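Local coordinates for protein chaperone CupB2 (PDB 3Q48) that probably acts as a periplasmic chaperone that assists folding of fimbrial subunits, built from immunoglobulin-like domains, at residues Ala104-Asp109 and Leu142-Ser147. Numbering follows the deposited sequence.
Sequences APLPTD and LFFRPS
Leu106 reaches Phe144 with one methyl: CD1 sits over a face of the phenyl ring, 3.9 Å from its centroid and 15° off the ring normal, a CH-pi contact. It is offset from the ring centre toward CD2, and Leu106 CD1 to Phe144 CD2 measures 3.8 Å. Phe144 CG, anti to the backbone N (chi1 -178°), carries the ring out toward the loop. Further along, Pro146 brings two ring carbons up to backbone carbonyls, with CG 3.5 Å from Pro107 O and CB 3.4 Å from Thr108 O; that second oxygen also accepts a hydrogen bond from Gln148 NE2.

In the second shell, Tyr101 meets the Phe144 ring with the planes at about 45°, and its OH hydrogen-bonds Ala104 O. Backbone bonds to Ser112 and Phe114 tie strand 136-145 to strand 112-121, whose Phe114 also touches Leu106. The contact thus lays the loop between strands 93-101 and 112-121 against the end of strand 136-145 and the proline that follows it, in the PapD-like N-terminal immunoglobulin domain. Between the segments, van der Waals packing, one CH-pi contact and proline carbons close to carbonyl oxygens make the join; the hydrogen bond to Thr108 O comes from Gln148, just after Ser147.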
loop_
_atom_site.group_PDB
_atom_site.type_symbol
_atom_site.label_atom_id
_atom_site.label_comp_id
_atom_site.label_asym_id
_atom_site.label_seq_id
_atom_site.Cartn_x
_atom_site.Cartn_y
_atom_site.Cartn_z
ATOM N N ALA A 104 18.301 -3.772 -9.128
ATOM C CA ALA A 104 18.257 -5.217 -8.941
ATOM C C ALA A 104 17.110 -5.816 -9.772
ATOM O O ALA A 104 16.124 -5.146 -10.018
ATOM C CB ALA A 104 18.094 -5.560 -7.445
ATOM N N PRO A 105 17.246 -7.074 -10.218
ATOM C CA PRO A 105 16.185 -7.766 -11.003
ATOM C C PRO A 105 14.819 -7.880 -10.308
ATOM O O PRO A 105 14.652 -8.693 -9.379
ATOM C CB PRO A 105 16.773 -9.171 -11.257
ATOM C CG PRO A 105 18.020 -9.256 -10.373
ATOM C CD PRO A 105 18.502 -7.843 -10.199
ATOM N N LEU A 106 13.871 -7.046 -10.747
ATOM C CA LEU A 106 12.477 -7.062 -10.290
ATOM C C LEU A 106 11.561 -7.148 -11.517
ATOM O O LEU A 106 11.949 -6.680 -12.595
ATOM C CB LEU A 106 12.167 -5.780 -9.526
ATOM C CG LEU A 106 12.756 -5.548 -8.133
ATOM C CD1 LEU A 106 12.571 -4.085 -7.820
ATOM C CD2 LEU A 106 12.096 -6.461 -7.059
ATOM N N PRO A 107 10.347 -7.738 -11.370
ATOM C CA PRO A 107 9.570 -7.858 -12.597
ATOM C C PRO A 107 9.427 -6.517 -13.319
ATOM O O PRO A 107 9.300 -5.455 -12.683
ATOM C CB PRO A 107 8.217 -8.416 -12.121
ATOM C CG PRO A 107 8.514 -9.119 -10.869
ATOM C CD PRO A 107 9.668 -8.391 -10.225
ATOM N N THR A 108 9.456 -6.596 -14.650
ATOM C CA THR A 108 9.461 -5.451 -15.568
ATOM C C THR A 108 8.031 -5.143 -16.053
ATOM O O THR A 108 7.773 -4.059 -16.584
ATOM C CB THR A 108 10.385 -5.777 -16.801
ATOM O OG1 THR A 108 9.842 -6.883 -17.546
ATOM C CG2 THR A 108 11.767 -6.173 -16.347
ATOM N N ASP A 109 7.112 -6.094 -15.871
ATOM C CA ASP A 109 5.748 -6.012 -16.462
ATOM C C ASP A 109 4.625 -5.790 -15.424
ATOM O O ASP A 109 3.435 -5.876 -15.754
ATOM C CB ASP A 109 5.422 -7.345 -17.127
ATOM C CG ASP A 109 5.208 -8.439 -16.092
ATOM O OD1 ASP A 109 6.090 -8.602 -15.217
ATOM O OD2 ASP A 109 4.175 -9.116 -16.136
ATOM N N LEU A 142 5.008 -0.009 -0.094
ATOM C CA LEU A 142 5.891 0.588 -1.106
ATOM C C LEU A 142 5.682 -0.112 -2.464
ATOM O O LEU A 142 5.849 -1.319 -2.604
ATOM C CB LEU A 142 7.347 0.536 -0.649
ATOM C CG LEU A 142 8.426 1.485 -1.233
ATOM C CD1 LEU A 142 9.700 1.351 -0.434
ATOM C CD2 LEU A 142 8.771 1.180 -2.656
ATOM N N PHE A 143 5.260 0.643 -3.455
ATOM C CA PHE A 143 5.038 0.127 -4.794
ATOM C C PHE A 143 6.199 0.495 -5.741
ATOM O O PHE A 143 6.385 1.651 -6.129
ATOM C CB PHE A 143 3.705 0.640 -5.380
ATOM C CG PHE A 143 2.493 0.341 -4.522
ATOM C CD1 PHE A 143 1.960 -0.939 -4.457
ATOM C CD2 PHE A 143 1.871 1.359 -3.809
ATOM C CE1 PHE A 143 0.816 -1.211 -3.658
ATOM C CE2 PHE A 143 0.729 1.118 -3.022
ATOM C CZ PHE A 143 0.197 -0.141 -2.952
ATOM N N PHE A 144 6.989 -0.500 -6.116
ATOM C CA PHE A 144 7.970 -0.264 -7.167
ATOM C C PHE A 144 7.241 -0.396 -8.480
ATOM O O PHE A 144 6.625 -1.451 -8.743
ATOM C CB PHE A 144 9.054 -1.291 -7.151
ATOM C CG PHE A 144 10.071 -1.049 -8.163
ATOM C CD1 PHE A 144 11.052 -0.069 -7.946
ATOM C CD2 PHE A 144 10.052 -1.764 -9.362
ATOM C CE1 PHE A 144 12.065 0.184 -8.907
ATOM C CE2 PHE A 144 11.051 -1.509 -10.377
ATOM C CZ PHE A 144 12.058 -0.528 -10.140
ATOM N N ARG A 145 7.316 0.672 -9.288
ATOM C CA ARG A 145 6.549 0.769 -10.507
ATOM C C ARG A 145 7.425 0.968 -11.774
ATOM O O ARG A 145 7.988 2.069 -11.995
ATOM C CB ARG A 145 5.507 1.862 -10.370
ATOM C CG ARG A 145 4.554 1.939 -11.521
ATOM C CD ARG A 145 3.568 3.046 -11.257
ATOM N NE ARG A 145 2.666 2.711 -10.150
ATOM C CZ ARG A 145 1.894 3.600 -9.517
ATOM N NH1 ARG A 145 1.928 4.897 -9.877
ATOM N NH2 ARG A 145 1.076 3.182 -8.543
ATOM N N PRO A 146 7.550 -0.093 -12.595
ATOM C CA PRO A 146 8.269 0.077 -13.862
ATOM C C PRO A 146 7.682 1.238 -14.713
ATOM O O PRO A 146 6.418 1.457 -14.757
ATOM C CB PRO A 146 8.091 -1.284 -14.582
ATOM C CG PRO A 146 7.915 -2.295 -13.462
ATOM C CD PRO A 146 7.136 -1.493 -12.341
ATOM N N SER A 147 8.590 1.945 -15.407
ATOM C CA SER A 147 8.281 3.149 -16.187
ATOM C C SER A 147 7.155 3.012 -17.172
ATOM O O SER A 147 6.296 3.887 -17.277
ATOM C CB SER A 147 9.524 3.604 -16.917
ATOM O OG SER A 147 10.532 3.746 -15.949
#